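Local atomic coordinates of arginine kinase (Cydia pomonella granulosis virus, PDB entry 6VVG), a protein that probably works as a protein serine/threonine kinase, binding adenine nucleotide between two lobes, with activity that relies on side-to-side dimerization. Residues G97-F102 and L147-K152; N140-E145 and G200-E205; R45-I50 and M91-D96; I123-A128 and K154-C159. All coordinates share one frame; numbering follows the deposited sequence.

Contact 1: G97-F102 and L147-K152. With AMP (adenosine monophosphate), chain C.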
# COMPACT_ATOMS: atom_id res chain seq x y z
N GLY A 97 20.52 7.95 -17.76
CA GLY A 97 19.72 8.89 -18.51
C GLY A 97 18.23 8.74 -18.24
O GLY A 97 17.78 7.81 -17.55
N ASP A 98 17.46 9.69 -18.78
CA ASP A 98 16.01 9.66 -18.69
C ASP A 98 15.45 10.35 -19.92
O ASP A 98 16.19 10.92 -20.74
CB ASP A 98 15.51 10.32 -17.40
CG ASP A 98 16.00 11.75 -17.24
OD1 ASP A 98 15.80 12.56 -18.17
OD2 ASP A 98 16.58 12.06 -16.19
N LEU A 99 14.12 10.31 -20.05
CA LEU A 99 13.50 10.84 -21.26
C LEU A 99 13.66 12.35 -21.36
O LEU A 99 13.64 12.90 -22.47
CB LEU A 99 12.02 10.45 -21.29
CG LEU A 99 11.76 8.94 -21.32
CD1 LEU A 99 10.28 8.63 -21.47
CD2 LEU A 99 12.55 8.26 -22.44
N PHE A 100 13.83 13.04 -20.24
CA PHE A 100 14.05 14.48 -20.31
C PHE A 100 15.36 14.81 -21.01
O PHE A 100 15.47 15.84 -21.69
CB PHE A 100 14.05 15.11 -18.92
CG PHE A 100 14.28 16.60 -18.93
CD1 PHE A 100 13.28 17.47 -19.31
CD2 PHE A 100 15.51 17.12 -18.56
CE1 PHE A 100 13.48 18.84 -19.31
CE2 PHE A 100 15.73 18.49 -18.56
CZ PHE A 100 14.71 19.35 -18.94
N ASP A 101 16.38 13.96 -20.84
CA ASP A 101 17.65 14.19 -21.51
C ASP A 101 17.48 14.26 -23.02
O ASP A 101 18.27 14.92 -23.71
CB ASP A 101 18.66 13.10 -21.14
CG ASP A 101 19.12 13.18 -19.70
OD1 ASP A 101 19.14 14.29 -19.14
OD2 ASP A 101 19.46 12.12 -19.12
N PHE A 102 16.47 13.58 -23.55
CA PHE A 102 16.27 13.49 -24.99
C PHE A 102 15.44 14.63 -25.56
O PHE A 102 15.29 14.72 -26.78
CB PHE A 102 15.63 12.15 -25.35
CG PHE A 102 16.54 10.98 -25.19
CD1 PHE A 102 16.73 10.40 -23.95
CD2 PHE A 102 17.23 10.46 -26.28
CE1 PHE A 102 17.59 9.32 -23.79
CE2 PHE A 102 18.08 9.38 -26.13
CZ PHE A 102 18.26 8.81 -24.89
N LEU A 147 11.39 8.48 -15.82
CA LEU A 147 11.41 7.43 -16.83
C LEU A 147 12.86 7.33 -17.32
O LEU A 147 13.27 8.06 -18.23
CB LEU A 147 10.43 7.72 -17.96
CG LEU A 147 9.00 7.91 -17.46
CD1 LEU A 147 8.06 8.34 -18.57
CD2 LEU A 147 8.49 6.62 -16.80
N LEU A 148 13.63 6.46 -16.69
CA LEU A 148 15.04 6.30 -17.02
C LEU A 148 15.19 5.54 -18.33
O LEU A 148 14.44 4.60 -18.61
CB LEU A 148 15.77 5.57 -15.89
CG LEU A 148 15.44 6.03 -14.47
CD1 LEU A 148 16.37 5.36 -13.44
CD2 LEU A 148 15.51 7.55 -14.34
N TYR A 149 16.16 5.96 -19.14
CA TYR A 149 16.35 5.45 -20.50
C TYR A 149 17.68 5.98 -21.02
O TYR A 149 18.01 7.15 -20.80
CB TYR A 149 15.18 5.90 -21.41
CG TYR A 149 15.25 5.42 -22.84
CD1 TYR A 149 16.02 6.09 -23.79
CD2 TYR A 149 14.52 4.31 -23.26
CE1 TYR A 149 16.07 5.66 -25.10
CE2 TYR A 149 14.57 3.88 -24.57
CZ TYR A 149 15.35 4.55 -25.49
OH TYR A 149 15.40 4.13 -26.79
N ASP A 150 18.43 5.11 -21.69
CA ASP A 150 19.67 5.50 -22.35
C ASP A 150 19.71 4.84 -23.72
O ASP A 150 19.05 3.82 -23.96
CB ASP A 150 20.90 5.12 -21.52
CG ASP A 150 21.05 3.63 -21.35
OD1 ASP A 150 21.54 2.97 -22.29
OD2 ASP A 150 20.68 3.11 -20.28
N ARG A 151 20.48 5.42 -24.63
CA ARG A 151 20.45 4.97 -26.02
C ARG A 151 21.31 3.75 -26.27
O ARG A 151 21.40 3.30 -27.42
CB ARG A 151 20.89 6.08 -26.95
CG ARG A 151 22.35 6.66 -26.71
CD ARG A 151 22.39 8.02 -27.45
NE ARG A 151 23.74 8.51 -27.71
CZ ARG A 151 24.04 9.40 -28.65
NH1 ARG A 151 23.08 9.90 -29.41
NH2 ARG A 151 25.30 9.80 -28.80
N LYS A 152 21.90 3.18 -25.24
CA LYS A 152 22.61 1.91 -25.39
C LYS A 152 21.79 0.70 -24.93
O LYS A 152 21.57 -0.22 -25.71
CB LYS A 152 23.90 1.97 -24.60
CG LYS A 152 25.03 1.18 -25.12
CD LYS A 152 24.77 -0.29 -24.96
CE LYS A 152 26.05 -1.09 -24.80
NZ LYS A 152 25.66 -2.49 -24.42
P AMP C . 14.59 9.70 -7.90
O1P AMP C . 13.81 10.97 -8.17
O2P AMP C . 14.47 8.82 -9.12
O3P AMP C . 14.12 9.14 -6.58
O5' AMP C . 16.13 10.05 -7.72
C5' AMP C . 16.68 11.25 -8.24
C4' AMP C . 17.48 11.01 -9.50
O4' AMP C . 18.50 10.01 -9.25
C3' AMP C . 16.72 10.46 -10.69
O3' AMP C . 15.98 11.45 -11.39
C2' AMP C . 17.83 9.84 -11.52
O2' AMP C . 18.59 10.84 -12.18
C1' AMP C . 18.69 9.22 -10.41
N9 AMP C . 18.26 7.84 -10.12
C8 AMP C . 17.25 7.54 -9.30
N7 AMP C . 17.13 6.21 -9.27
C5 AMP C . 18.07 5.70 -10.07
C6 AMP C . 18.37 4.39 -10.40
N6 AMP C . 17.80 3.12 -9.99
N1 AMP C . 19.37 4.13 -11.23
C2 AMP C . 20.08 5.15 -11.76
N3 AMP C . 19.79 6.44 -11.45
C4 AMP C . 18.77 6.70 -10.60
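Just past the hinge of the protein kinase fold, Gly97, Asp98 and Leu99 lie along Leu147, Leu148 and Tyr149, in and beside a short strand that follows the catalytic loop. The backbones meet in a single bridge, Asp98 with Leu148. Tyr149 N donates to Gly97 O at 2.9 Å, from above the carbonyl plane. Leu99 N donates to Leu147 O at 3.0 Å, coming in nearly in line with that C=O bond. The turn that follows is held by Asp98 OD1, which accepts from Asp101 N at 3.1 Å in an Asx motif. Asp101 OD2 answers by accepting from Asp98 N at 3.2 Å, from above the carboxylate plane.

Leu99 splits its two methyls: CD1 lies 3.6 Å from Leu147 CB, and CD2 lies 3.7 Å from Tyr149 CB. With CG opposite its backbone N (chi1 -179°), the Tyr149 ring reaches Phe102. Its edge points at the face of Phe102 in an offset edge-to-face pair. The Phe102 and Tyr149 ring planes stand at 75°, with ring centroids 5.4 Å apart. Helix 115-133 packs on Leu99 and Tyr149 through Ile121, while Asp150 binds Ser95 of the hinge.

Leu148 CD1 approaches AMP C6 to 3.8 Å. The polar bonds thus fix the backbone path beside the nucleotide, and the base is met here by an apolar methyl.

Contact 2: N140-E145 and G200-E205; sequences NDVKLE and GVVAYE
The backbones of Lys143 and Val202 come closest here, 6.2 Å between their CA atoms, where a loop, extended at Val142 and Lys143, passes a regular helix. No hydrogen bond joins the two segments, so side chains carry the contact. Val202 turns its two methyls toward the loop. CG2 lies 3.9 Å from Lys143 CA and 4.2 Å from Val142 CG1. CG1 meets Leu144 CD2 at 3.9 Å, the two side chains running past each other in opposite directions.

Glu205 stands one helical turn on and crosses Leu144 at a slant. Its chain is extended beyond CG (chi2 179°), which carries the carboxylate up to the leucine. OE1 lies 3.2 Å from Leu144 CD1 and 3.3 Å from Leu144 CG, so a buried oxygen rests against an apolar branch. The hydroxyl of Tyr179 makes weak hydrogen bonds with both Glu205 OE1 and Leu144 N, linking the two segments from outside.

Segment 140-145 belongs to the catalytic loop, whose HRD motif reads HND here, and Glu145 touches AMP. Helix 192-208 packs against it in the core of the C-terminal lobe. Leu129 of helix 115-133 also packs on Val142, and Phe252 of helix 247-256 packs on Ala203.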
# COMPACT_ATOMS: atom_id res chain seq x y z
N ASN A 140 1.35 7.90 -10.02
CA ASN A 140 0.92 9.23 -9.61
C ASN A 140 2.01 10.30 -9.71
O ASN A 140 1.77 11.43 -9.28
CB ASN A 140 0.38 9.22 -8.16
CG ASN A 140 -0.26 10.54 -7.76
OD1 ASN A 140 -1.03 11.14 -8.51
ND2 ASN A 140 0.04 10.99 -6.55
N ASP A 141 3.20 9.99 -10.22
CA ASP A 141 4.13 11.06 -10.58
C ASP A 141 4.87 10.71 -11.89
O ASP A 141 6.09 10.83 -11.98
CB ASP A 141 5.12 11.34 -9.45
CG ASP A 141 5.70 12.73 -9.54
OD1 ASP A 141 5.06 13.62 -10.15
OD2 ASP A 141 6.78 12.97 -9.02
N VAL A 142 4.18 10.08 -12.84
CA VAL A 142 4.78 9.78 -14.14
C VAL A 142 5.19 11.08 -14.82
O VAL A 142 4.37 11.99 -15.01
CB VAL A 142 3.78 9.01 -15.01
CG1 VAL A 142 4.35 8.75 -16.39
CG2 VAL A 142 3.36 7.72 -14.32
N LYS A 143 6.46 11.17 -15.20
CA LYS A 143 6.98 12.31 -15.94
C LYS A 143 8.34 11.93 -16.51
O LYS A 143 8.92 10.90 -16.15
CB LYS A 143 7.09 13.56 -15.06
CG LYS A 143 7.79 13.34 -13.73
CD LYS A 143 7.97 14.67 -12.99
CE LYS A 143 8.35 14.45 -11.53
NZ LYS A 143 8.89 15.69 -10.91
N LEU A 144 8.85 12.78 -17.40
CA LEU A 144 10.10 12.49 -18.09
C LEU A 144 11.21 12.13 -17.11
O LEU A 144 11.96 11.16 -17.32
CB LEU A 144 10.51 13.69 -18.94
CG LEU A 144 9.50 14.21 -19.95
CD1 LEU A 144 9.92 15.55 -20.53
CD2 LEU A 144 9.33 13.18 -21.06
N GLU A 145 11.33 12.89 -16.03
CA GLU A 145 12.44 12.71 -15.10
C GLU A 145 12.35 11.40 -14.33
O GLU A 145 13.36 10.97 -13.75
CB GLU A 145 12.48 13.90 -14.14
CG GLU A 145 12.70 15.25 -14.81
CD GLU A 145 11.43 15.86 -15.37
OE1 GLU A 145 10.39 15.17 -15.40
OE2 GLU A 145 11.46 17.04 -15.80
N GLY A 200 0.14 10.58 -21.51
CA GLY A 200 -0.14 11.40 -22.67
C GLY A 200 0.80 12.59 -22.79
O GLY A 200 1.28 12.91 -23.87
N VAL A 201 1.07 13.26 -21.66
CA VAL A 201 1.99 14.39 -21.70
C VAL A 201 3.39 13.91 -22.08
O VAL A 201 4.07 14.52 -22.91
CB VAL A 201 2.00 15.12 -20.35
CG1 VAL A 201 3.03 16.26 -20.37
CG2 VAL A 201 0.61 15.66 -20.02
N VAL A 202 3.84 12.80 -21.48
CA VAL A 202 5.14 12.25 -21.82
C VAL A 202 5.20 11.92 -23.31
O VAL A 202 6.20 12.20 -23.98
CB VAL A 202 5.44 11.01 -20.96
CG1 VAL A 202 6.71 10.32 -21.43
CG2 VAL A 202 5.54 11.39 -19.49
N ALA A 203 4.15 11.30 -23.84
CA ALA A 203 4.14 10.93 -25.26
C ALA A 203 4.24 12.16 -26.14
O ALA A 203 5.01 12.19 -27.11
CB ALA A 203 2.88 10.12 -25.58
N TYR A 204 3.47 13.20 -25.82
CA TYR A 204 3.57 14.44 -26.59
C TYR A 204 4.98 15.01 -26.52
O TYR A 204 5.51 15.51 -27.51
CB TYR A 204 2.56 15.46 -26.08
CG TYR A 204 2.37 16.62 -27.04
CD1 TYR A 204 3.31 17.64 -27.12
CD2 TYR A 204 1.27 16.68 -27.87
CE1 TYR A 204 3.15 18.69 -28.01
CE2 TYR A 204 1.09 17.73 -28.75
CZ TYR A 204 2.03 18.73 -28.82
OH TYR A 204 1.85 19.77 -29.70
N GLU A 205 5.61 14.93 -25.34
CA GLU A 205 6.91 15.56 -25.16
C GLU A 205 8.00 14.83 -25.93
O GLU A 205 8.82 15.46 -26.60
CB GLU A 205 7.25 15.62 -23.67
CG GLU A 205 6.41 16.66 -22.92
CD GLU A 205 6.71 16.71 -21.44
OE1 GLU A 205 6.69 15.64 -20.79
OE2 GLU A 205 6.96 17.82 -20.93

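Contact 3: R45-I50 and M91-D96; sequences RFVCKI and MDYVSD. With AMP (adenosine monophosphate), chain C.
Met91 has CG between its backbone N and carbonyl carbon (chi1 61°), which sets it 3.6 Å from Val47 CB. Tyr93 has CG opposite its backbone N (chi1 -176°), and this brings one face of its ring up to the C2 edge of the adenine. They belong to the N-terminal lobe of the protein kinase fold, where strand 45-51 pairs with strand 87-92 as it runs into the hinge.

Val47 and Met91 form an antiparallel hydrogen-bonded pair. Val47 N donates to Met91 O at 2.7 Å, and Met91 N to Val47 O at 2.8 Å. Both bonds are nearly straight. Val47 CG2 lies 3.6 Å from AMP C6. AMP C2 sits over the centre of one face of the Tyr93 ring, 3.6 Å above its plane. A water accepts from Tyr93 N at 2.7 Å and also reaches Arg45 O.

Lys49 is extended toward the phosphate, where its bond to AMP is weak. It also makes a salt bridge with Glu60, the lysine-glutamate pairing familiar in kinases. The hinge reads the adenine edge with backbone atoms: Asp92 O takes a weak bond from AMP N6, and Val94 N donates to AMP N1 at 3.2 Å and 164°.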
# COMPACT_ATOMS: atom_id res chain seq x y z
N ARG A 45 27.55 -1.16 -8.79
CA ARG A 45 27.03 0.10 -8.30
C ARG A 45 25.55 -0.05 -7.96
O ARG A 45 24.79 -0.69 -8.69
CB ARG A 45 27.21 1.20 -9.34
CG ARG A 45 28.50 1.98 -9.20
CD ARG A 45 29.69 1.14 -9.65
NE ARG A 45 30.88 1.97 -9.82
CZ ARG A 45 32.13 1.50 -9.76
NH1 ARG A 45 32.35 0.22 -9.54
NH2 ARG A 45 33.15 2.33 -9.93
N PHE A 46 25.15 0.53 -6.83
CA PHE A 46 23.75 0.57 -6.43
C PHE A 46 23.34 2.02 -6.25
O PHE A 46 24.16 2.94 -6.31
CB PHE A 46 23.54 -0.21 -5.11
CG PHE A 46 23.96 -1.66 -5.18
CD1 PHE A 46 23.06 -2.63 -5.59
CD2 PHE A 46 25.24 -2.05 -4.82
CE1 PHE A 46 23.43 -3.96 -5.65
CE2 PHE A 46 25.62 -3.39 -4.89
CZ PHE A 46 24.71 -4.34 -5.30
N VAL A 47 22.06 2.22 -5.95
CA VAL A 47 21.51 3.54 -5.63
C VAL A 47 20.95 3.48 -4.22
O VAL A 47 20.06 2.66 -3.93
CB VAL A 47 20.42 3.95 -6.63
CG1 VAL A 47 19.64 5.14 -6.10
CG2 VAL A 47 21.03 4.26 -7.99
N CYS A 48 21.45 4.34 -3.33
CA CYS A 48 20.93 4.42 -1.96
C CYS A 48 20.16 5.73 -1.80
O CYS A 48 20.73 6.81 -1.96
CB CYS A 48 22.05 4.35 -0.93
SG CYS A 48 21.45 4.63 0.77
N LYS A 49 18.88 5.62 -1.48
CA LYS A 49 17.97 6.75 -1.33
C LYS A 49 17.68 6.94 0.15
O LYS A 49 17.19 6.01 0.81
CB LYS A 49 16.68 6.49 -2.11
CG LYS A 49 15.57 7.50 -1.92
CD LYS A 49 14.45 7.21 -2.91
CE LYS A 49 13.48 8.37 -3.02
NZ LYS A 49 12.29 8.02 -3.85
N ILE A 50 18.01 8.12 0.67
CA ILE A 50 17.81 8.45 2.08
C ILE A 50 16.59 9.36 2.18
O ILE A 50 16.55 10.43 1.56
CB ILE A 50 19.05 9.15 2.66
CG1 ILE A 50 20.27 8.22 2.60
CG2 ILE A 50 18.79 9.59 4.09
CD1 ILE A 50 21.57 8.89 3.01
N MET A 91 18.77 0.21 -3.94
CA MET A 91 18.17 -0.31 -5.16
C MET A 91 19.23 -0.42 -6.24
O MET A 91 20.35 0.10 -6.11
CB MET A 91 17.03 0.59 -5.63
CG MET A 91 17.47 2.02 -5.95
SD MET A 91 16.11 3.11 -6.42
CE MET A 91 15.03 2.93 -5.00
N ASP A 92 18.87 -1.09 -7.33
CA ASP A 92 19.77 -1.20 -8.47
C ASP A 92 20.02 0.17 -9.08
O ASP A 92 19.17 1.06 -9.04
CB ASP A 92 19.18 -2.12 -9.54
CG ASP A 92 19.43 -3.59 -9.25
OD1 ASP A 92 20.41 -3.92 -8.56
OD2 ASP A 92 18.63 -4.42 -9.74
N TYR A 93 21.22 0.34 -9.65
CA TYR A 93 21.49 1.40 -10.61
C TYR A 93 21.21 0.83 -12.00
O TYR A 93 21.85 -0.14 -12.41
CB TYR A 93 22.94 1.88 -10.51
CG TYR A 93 23.28 3.05 -11.41
CD1 TYR A 93 23.37 2.89 -12.79
CD2 TYR A 93 23.51 4.32 -10.88
CE1 TYR A 93 23.67 3.96 -13.61
CE2 TYR A 93 23.81 5.39 -11.70
CZ TYR A 93 23.89 5.20 -13.07
OH TYR A 93 24.19 6.27 -13.89
N VAL A 94 20.25 1.42 -12.71
CA VAL A 94 19.81 0.87 -13.99
C VAL A 94 20.25 1.72 -15.18
O VAL A 94 20.50 1.16 -16.26
CB VAL A 94 18.28 0.66 -14.01
CG1 VAL A 94 17.87 -0.38 -12.97
CG2 VAL A 94 17.56 1.98 -13.78
N SER A 95 20.35 3.03 -15.03
CA SER A 95 20.70 3.87 -16.17
C SER A 95 21.09 5.26 -15.69
O SER A 95 20.65 5.71 -14.62
CB SER A 95 19.53 3.97 -17.16
OG SER A 95 19.86 4.80 -18.27
N ASP A 96 21.91 5.93 -16.49
CA ASP A 96 22.33 7.30 -16.23
C ASP A 96 21.40 8.34 -16.84
O ASP A 96 21.49 9.52 -16.47
CB ASP A 96 23.75 7.53 -16.77
CG ASP A 96 23.82 7.41 -18.28
OD1 ASP A 96 23.42 6.36 -18.81
OD2 ASP A 96 24.28 8.37 -18.95
P AMP C . 14.59 9.70 -7.90
O1P AMP C . 13.81 10.97 -8.17
O2P AMP C . 14.47 8.82 -9.12
O3P AMP C . 14.12 9.14 -6.58
O5' AMP C . 16.13 10.05 -7.72
C5' AMP C . 16.68 11.25 -8.24
C4' AMP C . 17.48 11.01 -9.50
O4' AMP C . 18.50 10.01 -9.25
C3' AMP C . 16.72 10.46 -10.69
O3' AMP C . 15.98 11.45 -11.39
C2' AMP C . 17.83 9.84 -11.52
O2' AMP C . 18.59 10.84 -12.18
C1' AMP C . 18.69 9.22 -10.41
N9 AMP C . 18.26 7.84 -10.12
C8 AMP C . 17.25 7.54 -9.30
N7 AMP C . 17.13 6.21 -9.27
C5 AMP C . 18.07 5.70 -10.07
C6 AMP C . 18.37 4.39 -10.40
N6 AMP C . 17.80 3.12 -9.99
N1 AMP C . 19.37 4.13 -11.23
C2 AMP C . 20.08 5.15 -11.76
N3 AMP C . 19.79 6.44 -11.45
C4 AMP C . 18.77 6.70 -10.60
O HOH W 1 22.70 -1.96 -9.66

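Contact 4: I123-A128 and K154-C159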
# COMPACT_ATOMS: atom_id res chain seq x y z
N ILE A 123 4.70 1.96 -25.68
CA ILE A 123 4.14 0.63 -25.48
C ILE A 123 4.65 0.04 -24.17
O ILE A 123 3.88 -0.49 -23.36
CB ILE A 123 4.48 -0.28 -26.67
CG1 ILE A 123 3.68 0.12 -27.91
CG2 ILE A 123 4.21 -1.73 -26.32
CD1 ILE A 123 4.10 -0.59 -29.18
N THR A 124 5.96 0.13 -23.94
CA THR A 124 6.55 -0.38 -22.71
C THR A 124 5.97 0.33 -21.49
O THR A 124 5.59 -0.31 -20.51
CB THR A 124 8.07 -0.22 -22.76
OG1 THR A 124 8.58 -0.88 -23.92
CG2 THR A 124 8.71 -0.82 -21.51
N LEU A 125 5.91 1.66 -21.54
CA LEU A 125 5.40 2.42 -20.41
C LEU A 125 3.96 2.04 -20.08
O LEU A 125 3.61 1.82 -18.92
CB LEU A 125 5.51 3.92 -20.70
CG LEU A 125 4.92 4.88 -19.67
CD1 LEU A 125 5.61 4.70 -18.33
CD2 LEU A 125 5.05 6.31 -20.16
N VAL A 126 3.11 1.98 -21.11
CA VAL A 126 1.71 1.64 -20.90
C VAL A 126 1.59 0.24 -20.31
O VAL A 126 0.83 0.01 -19.36
CB VAL A 126 0.93 1.77 -22.22
CG1 VAL A 126 -0.46 1.16 -22.08
CG2 VAL A 126 0.85 3.23 -22.65
N THR A 127 2.33 -0.71 -20.87
CA THR A 127 2.29 -2.08 -20.38
C THR A 127 2.77 -2.16 -18.93
O THR A 127 2.16 -2.86 -18.11
CB THR A 127 3.14 -2.98 -21.27
OG1 THR A 127 2.56 -3.05 -22.58
CG2 THR A 127 3.25 -4.38 -20.69
N ALA A 128 3.86 -1.47 -18.61
CA ALA A 128 4.40 -1.51 -17.26
C ALA A 128 3.42 -0.89 -16.27
O ALA A 128 3.16 -1.47 -15.21
CB ALA A 128 5.74 -0.78 -17.21
N LYS A 154 18.53 1.05 -24.20
CA LYS A 154 17.20 1.30 -24.75
C LYS A 154 16.14 0.59 -23.92
O LYS A 154 15.14 0.10 -24.44
CB LYS A 154 17.12 0.87 -26.22
CG LYS A 154 18.29 1.34 -27.05
CD LYS A 154 17.89 1.63 -28.48
CE LYS A 154 19.03 2.29 -29.25
NZ LYS A 154 20.34 1.65 -28.95
N ARG A 155 16.37 0.52 -22.61
CA ARG A 155 15.45 -0.10 -21.66
C ARG A 155 14.81 0.99 -20.83
O ARG A 155 15.52 1.83 -20.26
CB ARG A 155 16.18 -1.11 -20.77
CG ARG A 155 15.28 -2.19 -20.19
CD ARG A 155 16.06 -3.41 -19.69
NE ARG A 155 15.35 -4.06 -18.59
CZ ARG A 155 15.94 -4.56 -17.51
NH1 ARG A 155 17.26 -4.51 -17.39
NH2 ARG A 155 15.21 -5.13 -16.56
N LEU A 156 13.49 0.97 -20.75
CA LEU A 156 12.74 1.95 -19.98
C LEU A 156 12.55 1.44 -18.56
O LEU A 156 12.06 0.32 -18.35
CB LEU A 156 11.38 2.23 -20.63
CG LEU A 156 10.50 3.29 -19.97
CD1 LEU A 156 11.06 4.68 -20.25
CD2 LEU A 156 9.06 3.17 -20.46
N PHE A 157 12.93 2.26 -17.58
CA PHE A 157 12.70 1.97 -16.17
C PHE A 157 11.82 3.06 -15.57
O PHE A 157 12.20 4.24 -15.60
CB PHE A 157 14.01 1.88 -15.39
CG PHE A 157 14.99 0.89 -15.96
CD1 PHE A 157 15.87 1.28 -16.96
CD2 PHE A 157 15.04 -0.41 -15.50
CE1 PHE A 157 16.77 0.38 -17.49
CE2 PHE A 157 15.94 -1.32 -16.03
CZ PHE A 157 16.81 -0.92 -17.03
N VAL A 158 10.67 2.67 -15.04
CA VAL A 158 9.86 3.55 -14.21
C VAL A 158 10.49 3.62 -12.82
O VAL A 158 10.85 2.59 -12.25
CB VAL A 158 8.41 3.04 -14.13
CG1 VAL A 158 7.52 4.07 -13.44
CG2 VAL A 158 7.89 2.71 -15.52
N CYS A 159 10.61 4.83 -12.28
CA CYS A 159 11.27 5.01 -10.99
C CYS A 159 10.53 6.03 -10.14
O CYS A 159 9.57 6.67 -10.58
CB CYS A 159 12.74 5.43 -11.16
SG CYS A 159 12.99 7.19 -11.54
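Leu156 presses its CD2 methyl against Leu125 CB at 3.6 Å, the closest approach between these two segments. The same methyl lies 3.7 Å from Leu125 N. With CG opposite its backbone N (chi1 -177°), Leu156 extends this branch toward the helix. Leu156 CB is 4.1 Å from Thr124 CG2, and the two side chains lie alongside, pointing opposite ways. Two residues on, in strand 157-158, Val158 CG2 meets Leu125 CD1 at 4.1 Å, the side chains crossing at about a right angle. Ala128 CB approaches the same Val158 CG2 more loosely, at 4.4 Å.

The helical segment 123-128 holds its own shape, with Ala128 N bonded to Thr124 O at 2.8 Å. Thr124 turns its hydroxyl to Lys120 O, leaving its methyl to face Leu156. On the strand side, Asn72 bonds to Leu156 and Val158, and Phe157 pairs with Leu148 through the backbone. Leu147 packs on both Leu125 and Leu156.

Cys159 ends the segment, touches AMP and precedes Asp160, first residue of the DYG that replaces the usual DFG. The contact between helix and strand is apolar, without hydrogen bonds. Hydrocarbon packing joins them, while the polar bonds named here stay within the helix or go to other neighbours.

Overall arrangement
From the N terminus, contact 3 closes first, joining strand 45-51 to the end of strand 87-92 and the hinge that follows. It is complete before the others open. Contact 1 opens at 97-102. Contact 4 opens inside that loop at 123-128, contact 2 at 140-145. Contact 1 then closes at 147-152, contact 4 at 154-159 and contact 2 at 200-205, so these three cross one another. Together they tie the start of the C-terminal lobe, helix 115-133, the catalytic loop, the strand pair 147-148 and 157-158, and helix 192-208. Val94 packs on Leu148 and Phe157, linking contact 3 to contacts 1 and 4. All four contacts include a residue that touches AMP.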